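PDB 4GF2: erythrocyte binding antigen 140 from Plasmodium falciparum, which probably binds a receptor on the host red-cell surface through the two Duffy-binding-like domains of this fragment, serving erythrocyte invasion. Local coordinates for residues C281-T286 with R312-N317; I373-L378 with Q396-D401; E362-H367 with E443-E448. The protein carries 3 engineered substitutions. All coordinates share one frame; numbering follows the deposited sequence.

Contact 1: residues C281-T286 with R312-N317; sequences CRYTAT and RGFGCN
Thr284, whose methyl meets Phe314, gives its backbone N-H to Cys281 O (3.1 Å), an oxygen that also takes weaker bonds from the N-H groups of Ala285 and Thr286. The tight turn so formed leads into helix 285-293 and packs Tyr283 and Thr284 against the C-terminal part of helix 308-314, with helix 361-382 alongside. Tyr283 lays one face of its ring on the peptide that joins Gly313 to Phe314. Its CE2 comes within 3.5 Å of Gly313 C, near the rim of the ring, whereas Phe314 N stands over the centre. Because glycine carries no side chain, the flat phenol can reach the backbone itself. A chi1 of 67° places CG between the backbone N and the carbonyl carbon, which brings the opposite face over Cys281 SG, so the ring is held between a peptide and a disulfide sulfur.

Phe314 follows Gly313. With CG anti to the backbone N (chi1 -173°), its ring passes beside the tyrosine, crossing it at about a right angle. Tyr283 CD1 lies in the plane of that ring, at its edge, 3.9 Å from Phe314 CD1. Thr284 divides its roles: CG2 packs 3.7 Å from Phe314 CE1, while OG1 bonds to Glu366 of helix 361-382.

Gly315, at positive phi, is the C' residue of a Schellman motif. From before the glycine, Arg312 NE reaches forward to Asn317 OD1 at 3.3 Å, from above the carbonyl plane. Arg352 NE bonds to Gly313 O, and disulfides tie Cys281 to Cys211 and Cys316 to Cys349.

Across the interface itself the chemistry is that of aromatic and methyl surfaces laid against a backbone; the polar bonds are made within each segment or with outside partners.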
loop_
_atom_site.group_PDB
_atom_site.type_symbol
_atom_site.label_atom_id
_atom_site.label_comp_id
_atom_site.label_asym_id
_atom_site.label_seq_id
_atom_site.Cartn_x
_atom_site.Cartn_y
_atom_site.Cartn_z
ATOM N N CYS A 281 0.481 -10.203 4.261
ATOM C CA CYS A 281 -0.197 -11.310 3.604
ATOM C C CYS A 281 0.854 -12.170 2.908
ATOM O O CYS A 281 1.509 -11.729 1.961
ATOM C CB CYS A 281 -1.231 -10.794 2.601
ATOM S SG CYS A 281 -1.951 -12.080 1.538
ATOM N N ARG A 282 1.011 -13.399 3.380
ATOM C CA ARG A 282 2.140 -14.226 2.969
ATOM C C ARG A 282 2.058 -14.753 1.537
ATOM O O ARG A 282 3.064 -15.209 0.995
ATOM C CB ARG A 282 2.350 -15.371 3.965
ATOM C CG ARG A 282 2.980 -14.897 5.268
ATOM C CD ARG A 282 2.970 -15.956 6.359
ATOM N NE ARG A 282 3.440 -15.402 7.627
ATOM C CZ ARG A 282 3.442 -16.055 8.787
ATOM N NH1 ARG A 282 3.000 -17.304 8.861
ATOM N NH2 ARG A 282 3.889 -15.452 9.878
ATOM N N TYR A 283 0.884 -14.692 0.913
ATOM C CA TYR A 283 0.787 -15.101 -0.487
ATOM C C TYR A 283 0.786 -13.910 -1.452
ATOM O O TYR A 283 0.578 -14.078 -2.654
ATOM C CB TYR A 283 -0.385 -16.077 -0.740
ATOM C CG TYR A 283 -1.799 -15.555 -0.584
ATOM C CD1 TYR A 283 -2.217 -14.381 -1.200
ATOM C CD2 TYR A 283 -2.736 -16.278 0.144
ATOM C CE1 TYR A 283 -3.519 -13.927 -1.064
ATOM C CE2 TYR A 283 -4.034 -15.835 0.284
ATOM C CZ TYR A 283 -4.423 -14.663 -0.322
ATOM O OH TYR A 283 -5.720 -14.227 -0.178
ATOM N N THR A 284 1.039 -12.715 -0.921
ATOM C CA THR A 284 1.325 -11.551 -1.755
ATOM C C THR A 284 2.549 -10.788 -1.249
ATOM O O THR A 284 3.607 -10.827 -1.870
ATOM C CB THR A 284 0.126 -10.574 -1.857
ATOM O OG1 THR A 284 -0.677 -10.648 -0.672
ATOM C CG2 THR A 284 -0.731 -10.916 -3.057
ATOM N N ALA A 285 2.408 -10.111 -0.113
ATOM C CA ALA A 285 3.440 -9.198 0.365
ATOM C C ALA A 285 4.782 -9.898 0.556
ATOM O O ALA A 285 5.814 -9.422 0.084
ATOM C CB ALA A 285 3.002 -8.542 1.658
ATOM N N THR A 286 4.765 -11.031 1.248
ATOM C CA THR A 286 5.991 -11.763 1.541
ATOM C C THR A 286 6.776 -12.110 0.272
ATOM O O THR A 286 7.982 -11.886 0.204
ATOM C CB THR A 286 5.694 -13.050 2.329
ATOM O OG1 THR A 286 5.046 -12.716 3.562
ATOM C CG2 THR A 286 6.979 -13.808 2.627
ATOM N N ARG A 312 -2.555 -21.394 -4.310
ATOM C CA ARG A 312 -3.978 -21.687 -4.308
ATOM C C ARG A 312 -4.726 -20.743 -3.373
ATOM O O ARG A 312 -5.931 -20.549 -3.508
ATOM C CB ARG A 312 -4.210 -23.153 -3.942
ATOM C CG ARG A 312 -3.696 -24.093 -5.025
ATOM C CD ARG A 312 -3.785 -25.553 -4.632
ATOM N NE ARG A 312 -3.331 -26.422 -5.714
ATOM C CZ ARG A 312 -3.199 -27.740 -5.617
ATOM N NH1 ARG A 312 -3.483 -28.362 -4.480
ATOM N NH2 ARG A 312 -2.778 -28.441 -6.662
ATOM N N GLY A 313 -4.007 -20.143 -2.431
ATOM C CA GLY A 313 -4.594 -19.125 -1.585
ATOM C C GLY A 313 -4.934 -17.911 -2.428
ATOM O O GLY A 313 -6.024 -17.347 -2.327
ATOM N N PHE A 314 -3.991 -17.525 -3.280
ATOM C CA PHE A 314 -4.164 -16.368 -4.147
ATOM C C PHE A 314 -5.262 -16.592 -5.185
ATOM O O PHE A 314 -5.865 -15.637 -5.673
ATOM C CB PHE A 314 -2.848 -16.040 -4.847
ATOM C CG PHE A 314 -2.890 -14.773 -5.637
ATOM C CD1 PHE A 314 -2.706 -13.553 -5.016
ATOM C CD2 PHE A 314 -3.112 -14.802 -7.003
ATOM C CE1 PHE A 314 -2.741 -12.382 -5.745
ATOM C CE2 PHE A 314 -3.148 -13.638 -7.731
ATOM C CZ PHE A 314 -2.964 -12.425 -7.101
ATOM N N GLY A 315 -5.514 -17.852 -5.525
ATOM C CA GLY A 315 -6.614 -18.195 -6.408
ATOM C C GLY A 315 -6.189 -18.625 -7.801
ATOM O O GLY A 315 -6.946 -18.474 -8.759
ATOM N N CYS A 316 -4.980 -19.164 -7.917
ATOM C CA CYS A 316 -4.506 -19.698 -9.188
ATOM C C CYS A 316 -3.991 -21.126 -9.032
ATOM O O CYS A 316 -3.810 -21.614 -7.921
ATOM C CB CYS A 316 -3.407 -18.805 -9.758
ATOM S SG CYS A 316 -3.970 -17.156 -10.196
ATOM N N ASN A 317 -3.748 -21.789 -10.156
ATOM C CA ASN A 317 -3.270 -23.162 -10.141
ATOM C C ASN A 317 -2.285 -23.388 -11.281
ATOM O O ASN A 317 -2.155 -22.549 -12.173
ATOM C CB ASN A 317 -4.450 -24.127 -10.258
ATOM C CG ASN A 317 -4.090 -25.546 -9.853
ATOM O OD1 ASN A 317 -3.340 -25.763 -8.900
ATOM N ND2 ASN A 317 -4.623 -26.519 -10.580
#

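Contact 2: residues I373-L378 with Q396-D401; sequences IYEAQL and QNSYAD
Ser398 and Glu375 make the whole contact between helices 388-407 and 361-382, a buried polar link inside the second Duffy-binding-like domain. The segment 396-401 opens with Gln396, whose amide NE2 turns off to the carbonyl O of Lys468. Two residues on comes Ser398, pointing toward the other helix. Its OG, set anti to the carbonyl carbon (chi1 -73°), donates to Glu375 OE2 at 2.8 Å. The hydroxyl meets that oxygen on the anti side, 21° out of the carboxylate plane. Arg344 NH1 also bonds to Ser398 OG, so the hydroxyl has two partners, Glu375 and Arg344. A small side chain suits this place: Ser398 CB lies 3.7 Å from Glu375 CG, and the bent chain of the glutamate, folded at chi2 (64°), brings its carboxylate alongside. Glu375 OE1 is engaged by Lys319 and by the backbone N of Cys349, and these partners would favour an ionised carboxylate in this buried place.

One helical turn after Gln396, Tyr399 leads away toward helix 435-457, and Asp401 completes the segment with a salt bridge to the same Arg344.

Around this polar link, Ile373 and Gln377 pack on helix 285-293, while Gln396 and Asn397 rest on the short helix 470-475.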
loop_
_atom_site.group_PDB
_atom_site.type_symbol
_atom_site.label_atom_id
_atom_site.label_comp_id
_atom_site.label_asym_id
_atom_site.label_seq_id
_atom_site.Cartn_x
_atom_site.Cartn_y
_atom_site.Cartn_z
ATOM N N ILE A 373 3.665 -12.334 -10.316
ATOM C CA ILE A 373 4.650 -13.293 -9.837
ATOM C C ILE A 373 4.209 -14.728 -10.129
ATOM O O ILE A 373 4.961 -15.507 -10.712
ATOM C CB ILE A 373 4.932 -13.096 -8.337
ATOM C CG1 ILE A 373 5.780 -11.839 -8.140
ATOM C CG2 ILE A 373 5.661 -14.300 -7.755
ATOM C CD1 ILE A 373 5.928 -11.408 -6.703
ATOM N N TYR A 374 2.985 -15.072 -9.745
ATOM C CA TYR A 374 2.489 -16.428 -9.953
ATOM C C TYR A 374 2.388 -16.765 -11.435
ATOM O O TYR A 374 2.729 -17.870 -11.845
ATOM C CB TYR A 374 1.146 -16.632 -9.250
ATOM C CG TYR A 374 1.269 -16.561 -7.748
ATOM C CD1 TYR A 374 2.075 -17.456 -7.061
ATOM C CD2 TYR A 374 0.593 -15.591 -7.018
ATOM C CE1 TYR A 374 2.202 -17.395 -5.686
ATOM C CE2 TYR A 374 0.718 -15.516 -5.644
ATOM C CZ TYR A 374 1.526 -16.422 -4.985
ATOM O OH TYR A 374 1.646 -16.353 -3.620
ATOM N N GLU A 375 1.933 -15.815 -12.243
ATOM C CA GLU A 375 1.885 -16.040 -13.680
ATOM C C GLU A 375 3.276 -16.418 -14.178
ATOM O O GLU A 375 3.434 -17.372 -14.936
ATOM C CB GLU A 375 1.379 -14.798 -14.413
ATOM C CG GLU A 375 1.376 -14.928 -15.931
ATOM C CD GLU A 375 0.425 -15.998 -16.434
ATOM O OE1 GLU A 375 -0.348 -16.547 -15.620
ATOM O OE2 GLU A 375 0.440 -16.286 -17.651
ATOM N N ALA A 376 4.286 -15.680 -13.730
ATOM C CA ALA A 376 5.657 -15.939 -14.158
ATOM C C ALA A 376 6.106 -17.319 -13.706
ATOM O O ALA A 376 6.633 -18.099 -14.497
ATOM C CB ALA A 376 6.597 -14.874 -13.622
ATOM N N GLN A 377 5.894 -17.620 -12.430
ATOM C CA GLN A 377 6.296 -18.909 -11.885
ATOM C C GLN A 377 5.589 -20.049 -12.610
ATOM O O GLN A 377 6.222 -21.023 -13.010
ATOM C CB GLN A 377 5.987 -18.984 -10.391
ATOM C CG GLN A 377 6.933 -18.200 -9.505
ATOM C CD GLN A 377 6.550 -18.302 -8.042
ATOM O OE1 GLN A 377 5.367 -18.306 -7.704
ATOM N NE2 GLN A 377 7.547 -18.402 -7.168
ATOM N N LEU A 378 4.276 -19.923 -12.771
ATOM C CA LEU A 378 3.484 -20.954 -13.431
ATOM C C LEU A 378 3.947 -21.183 -14.860
ATOM O O LEU A 378 4.046 -22.324 -15.312
ATOM C CB LEU A 378 2.011 -20.577 -13.427
ATOM C CG LEU A 378 1.378 -20.568 -12.045
ATOM C CD1 LEU A 378 -0.029 -20.022 -12.123
ATOM C CD2 LEU A 378 1.383 -21.963 -11.473
ATOM N N GLN A 396 6.910 -12.248 -21.642
ATOM C CA GLN A 396 6.525 -10.939 -22.153
ATOM C C GLN A 396 5.098 -10.951 -22.685
ATOM O O GLN A 396 4.396 -9.946 -22.596
ATOM C CB GLN A 396 7.491 -10.476 -23.245
ATOM C CG GLN A 396 8.815 -9.968 -22.714
ATOM C CD GLN A 396 9.646 -9.273 -23.779
ATOM O OE1 GLN A 396 9.183 -9.047 -24.897
ATOM N NE2 GLN A 396 10.880 -8.929 -23.434
ATOM N N ASN A 397 4.673 -12.084 -23.242
ATOM C CA ASN A 397 3.298 -12.223 -23.721
ATOM C C ASN A 397 2.287 -11.934 -22.609
ATOM O O ASN A 397 1.382 -11.113 -22.779
ATOM C CB ASN A 397 3.052 -13.622 -24.299
ATOM C CG ASN A 397 3.699 -13.820 -25.663
ATOM O OD1 ASN A 397 3.985 -12.858 -26.380
ATOM N ND2 ASN A 397 3.916 -15.079 -26.034
ATOM N N SER A 398 2.443 -12.597 -21.469
ATOM C CA SER A 398 1.516 -12.405 -20.356
ATOM C C SER A 398 1.708 -11.038 -19.703
ATOM O O SER A 398 0.749 -10.407 -19.263
ATOM C CB SER A 398 1.672 -13.522 -19.325
ATOM O OG SER A 398 1.131 -14.733 -19.827
ATOM N N TYR A 399 2.951 -10.580 -19.650
ATOM C CA TYR A 399 3.243 -9.237 -19.174
ATOM C C TYR A 399 2.446 -8.201 -19.964
ATOM O O TYR A 399 1.806 -7.321 -19.389
ATOM C CB TYR A 399 4.736 -8.950 -19.311
ATOM C CG TYR A 399 5.098 -7.507 -19.065
ATOM C CD1 TYR A 399 4.945 -6.944 -17.807
ATOM C CD2 TYR A 399 5.596 -6.709 -20.087
ATOM C CE1 TYR A 399 5.274 -5.628 -17.571
ATOM C CE2 TYR A 399 5.932 -5.388 -19.857
ATOM C CZ TYR A 399 5.767 -4.854 -18.595
ATOM O OH TYR A 399 6.097 -3.542 -18.352
ATOM N N ALA A 400 2.491 -8.312 -21.287
ATOM C CA ALA A 400 1.805 -7.366 -22.160
ATOM C C ALA A 400 0.285 -7.479 -22.025
ATOM O O ALA A 400 -0.428 -6.480 -22.107
ATOM C CB ALA A 400 2.225 -7.587 -23.599
ATOM N N ASP A 401 -0.213 -8.696 -21.832
ATOM C CA ASP A 401 -1.643 -8.895 -21.647
ATOM C C ASP A 401 -2.093 -8.220 -20.359
ATOM O O ASP A 401 -3.168 -7.623 -20.302
ATOM C CB ASP A 401 -1.992 -10.383 -21.602
ATOM C CG ASP A 401 -2.070 -11.012 -22.980
ATOM O OD1 ASP A 401 -2.206 -10.274 -23.979
ATOM O OD2 ASP A 401 -2.013 -12.255 -23.062
#

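Contact 3: residues E362-H367 with E443-E448; sequences EDYKEH and EKWWDE
A buried T-shaped aromatic pair, Tyr364 with Trp445, joins helix 361-382 to helix 435-457 within the second Duffy-binding-like domain. The edge of the tyrosine is turned toward the face of the indole's six-membered ring, with centroids 5.3 Å apart and planes at 82°. The touching edge is the CD1-CE1 side: CD1 stands 3.6 Å from Trp445 CH2, and CE1 3.7 Å from the same carbon.

The size of both rings suits the place. The nearest alpha carbons, those of Lys365 and Trp445, remain 10.0 Å apart, a gap between backbones that two large rings can bridge. Both side chains have CG anti to the backbone N (chi1 -173° in Tyr364, -169° in Trp445), and both CB atoms point toward the opposing helix.

Lys365 adds a lighter touch, its CA at the edge of the indole, and CB 4.3 Å from Trp445 CZ2. Its fully extended chain then carries the ammonium away from the rings.

The tyrosine hydroxyl bonds to Met420 O, which gives a buried polar group a partner and ties the ring to helix 415-427. Leu424 of that helix and Ile406 of helix 388-407 each touch both Tyr364 and Trp445, so the pair sits where four helices converge.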
loop_
_atom_site.group_PDB
_atom_site.type_symbol
_atom_site.label_atom_id
_atom_site.label_comp_id
_atom_site.label_asym_id
_atom_site.label_seq_id
_atom_site.Cartn_x
_atom_site.Cartn_y
_atom_site.Cartn_z
ATOM N N GLU A 362 -2.523 0.635 -2.464
ATOM C CA GLU A 362 -1.481 -0.270 -1.990
ATOM C C GLU A 362 -1.940 -1.719 -2.049
ATOM O O GLU A 362 -1.164 -2.605 -2.399
ATOM C CB GLU A 362 -1.041 0.093 -0.570
ATOM C CG GLU A 362 -0.254 1.393 -0.484
ATOM C CD GLU A 362 0.940 1.421 -1.429
ATOM O OE1 GLU A 362 1.628 0.385 -1.564
ATOM O OE2 GLU A 362 1.186 2.480 -2.045
ATOM N N ASP A 363 -3.201 -1.962 -1.711
ATOM C CA ASP A 363 -3.760 -3.301 -1.826
ATOM C C ASP A 363 -3.800 -3.701 -3.290
ATOM O O ASP A 363 -3.489 -4.835 -3.649
ATOM C CB ASP A 363 -5.167 -3.360 -1.233
ATOM C CG ASP A 363 -5.170 -3.268 0.278
ATOM O OD1 ASP A 363 -4.103 -3.482 0.888
ATOM O OD2 ASP A 363 -6.241 -2.991 0.859
ATOM N N TYR A 364 -4.182 -2.759 -4.143
ATOM C CA TYR A 364 -4.314 -3.054 -5.558
ATOM C C TYR A 364 -2.951 -3.384 -6.156
ATOM O O TYR A 364 -2.810 -4.352 -6.902
ATOM C CB TYR A 364 -4.953 -1.882 -6.298
ATOM C CG TYR A 364 -5.272 -2.210 -7.730
ATOM C CD1 TYR A 364 -4.330 -2.019 -8.725
ATOM C CD2 TYR A 364 -6.506 -2.738 -8.086
ATOM C CE1 TYR A 364 -4.608 -2.328 -10.037
ATOM C CE2 TYR A 364 -6.795 -3.053 -9.400
ATOM C CZ TYR A 364 -5.839 -2.843 -10.372
ATOM O OH TYR A 364 -6.103 -3.150 -11.687
ATOM N N LYS A 365 -1.949 -2.578 -5.820
ATOM C CA LYS A 365 -0.593 -2.799 -6.301
ATOM C C LYS A 365 -0.113 -4.168 -5.831
ATOM O O LYS A 365 0.411 -4.969 -6.609
ATOM C CB LYS A 365 0.329 -1.701 -5.772
ATOM C CG LYS A 365 1.770 -1.801 -6.240
ATOM C CD LYS A 365 2.639 -0.737 -5.581
ATOM C CE LYS A 365 4.090 -0.841 -6.032
ATOM N NZ LYS A 365 4.955 0.175 -5.368
ATOM N N GLU A 366 -0.321 -4.438 -4.549
ATOM C CA GLU A 366 0.091 -5.697 -3.953
ATOM C C GLU A 366 -0.565 -6.878 -4.673
ATOM O O GLU A 366 0.083 -7.898 -4.916
ATOM C CB GLU A 366 -0.256 -5.692 -2.465
ATOM C CG GLU A 366 0.191 -6.916 -1.713
ATOM C CD GLU A 366 -0.025 -6.784 -0.215
ATOM O OE1 GLU A 366 -0.048 -5.641 0.290
ATOM O OE2 GLU A 366 -0.175 -7.827 0.455
ATOM N N HIS A 367 -1.839 -6.735 -5.034
ATOM C CA HIS A 367 -2.531 -7.801 -5.750
ATOM C C HIS A 367 -1.976 -8.004 -7.158
ATOM O O HIS A 367 -1.807 -9.138 -7.610
ATOM C CB HIS A 367 -4.027 -7.520 -5.846
ATOM C CG HIS A 367 -4.783 -8.581 -6.582
ATOM N ND1 HIS A 367 -5.514 -9.557 -5.938
ATOM C CD2 HIS A 367 -4.899 -8.838 -7.908
ATOM C CE1 HIS A 367 -6.054 -10.364 -6.835
ATOM N NE2 HIS A 367 -5.695 -9.950 -8.037
ATOM N N GLU A 443 -3.905 4.415 -17.603
ATOM C CA GLU A 443 -2.728 4.431 -18.462
ATOM C C GLU A 443 -1.523 5.012 -17.725
ATOM O O GLU A 443 -0.421 4.470 -17.800
ATOM C CB GLU A 443 -3.009 5.213 -19.747
ATOM C CG GLU A 443 -3.928 4.477 -20.716
ATOM C CD GLU A 443 -4.159 5.242 -22.008
ATOM O OE1 GLU A 443 -3.728 6.409 -22.099
ATOM O OE2 GLU A 443 -4.773 4.672 -22.934
ATOM N N LYS A 444 -1.738 6.108 -17.003
ATOM C CA LYS A 444 -0.669 6.720 -16.221
ATOM C C LYS A 444 -0.256 5.812 -15.068
ATOM O O LYS A 444 0.922 5.730 -14.721
ATOM C CB LYS A 444 -1.105 8.082 -15.682
ATOM C CG LYS A 444 -1.214 9.161 -16.746
ATOM C CD LYS A 444 -1.684 10.478 -16.147
ATOM C CE LYS A 444 -1.723 11.586 -17.188
ATOM N NZ LYS A 444 -2.203 12.867 -16.604
ATOM N N TRP A 445 -1.229 5.128 -14.478
ATOM C CA TRP A 445 -0.954 4.255 -13.348
ATOM C C TRP A 445 -0.065 3.096 -13.779
ATOM O O TRP A 445 0.865 2.718 -13.066
ATOM C CB TRP A 445 -2.257 3.724 -12.754
ATOM C CG TRP A 445 -2.063 3.048 -11.440
ATOM C CD1 TRP A 445 -2.129 3.625 -10.209
ATOM C CD2 TRP A 445 -1.763 1.667 -11.223
ATOM N NE1 TRP A 445 -1.893 2.687 -9.235
ATOM C CE2 TRP A 445 -1.665 1.475 -9.831
ATOM C CE3 TRP A 445 -1.567 0.571 -12.068
ATOM C CZ2 TRP A 445 -1.378 0.235 -9.264
ATOM C CZ3 TRP A 445 -1.284 -0.660 -11.505
ATOM C CH2 TRP A 445 -1.192 -0.818 -10.116
ATOM N N TRP A 446 -0.351 2.531 -14.947
ATOM C CA TRP A 446 0.461 1.441 -15.470
ATOM C C TRP A 446 1.899 1.902 -15.725
ATOM O O TRP A 446 2.848 1.188 -15.410
ATOM C CB TRP A 446 -0.137 0.871 -16.755
ATOM C CG TRP A 446 0.783 -0.108 -17.416
ATOM C CD1 TRP A 446 1.530 0.099 -18.535
ATOM C CD2 TRP A 446 1.076 -1.440 -16.979
ATOM N NE1 TRP A 446 2.263 -1.025 -18.831
ATOM C CE2 TRP A 446 2.003 -1.984 -17.888
ATOM C CE3 TRP A 446 0.642 -2.227 -15.907
ATOM C CZ2 TRP A 446 2.504 -3.276 -17.761
ATOM C CZ3 TRP A 446 1.140 -3.513 -15.784
ATOM C CH2 TRP A 446 2.059 -4.025 -16.706
ATOM N N ASP A 447 2.058 3.095 -16.290
ATOM C CA ASP A 447 3.391 3.631 -16.560
ATOM C C ASP A 447 4.198 3.776 -15.273
ATOM O O ASP A 447 5.406 3.551 -15.262
ATOM C CB ASP A 447 3.305 4.980 -17.280
ATOM C CG ASP A 447 2.944 4.838 -18.749
ATOM O OD1 ASP A 447 3.090 3.725 -19.299
ATOM O OD2 ASP A 447 2.525 5.845 -19.358
ATOM N N GLU A 448 3.522 4.141 -14.191
ATOM C CA GLU A 448 4.180 4.312 -12.902
ATOM C C GLU A 448 4.524 2.977 -12.237
ATOM O O GLU A 448 5.362 2.932 -11.341
ATOM C CB GLU A 448 3.293 5.135 -11.965
ATOM C CG GLU A 448 3.025 6.554 -12.446
ATOM C CD GLU A 448 1.885 7.222 -11.693
ATOM O OE1 GLU A 448 1.355 6.605 -10.745
ATOM O OE2 GLU A 448 1.515 8.359 -12.054
#

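The three contacts lie about 15 to 18 Å apart, centre to centre. Contact 1 closes first along the chain; contact 2 is then nested inside the loop that contact 3 closes. Helix 361-382 is the shared element: its 362-367 part serves contact 3, its 373-378 part contact 2, and both face contact 1. There Tyr374 OH lies 2.7 Å from Tyr283 O, a probable hydrogen bond. Tyr399 packs on Trp446, joining contacts 2 and 3 by a second route. The 281-286 turn and the 312-317 segment both pack on helix 361-382, which thus takes part in tying the three contacts together.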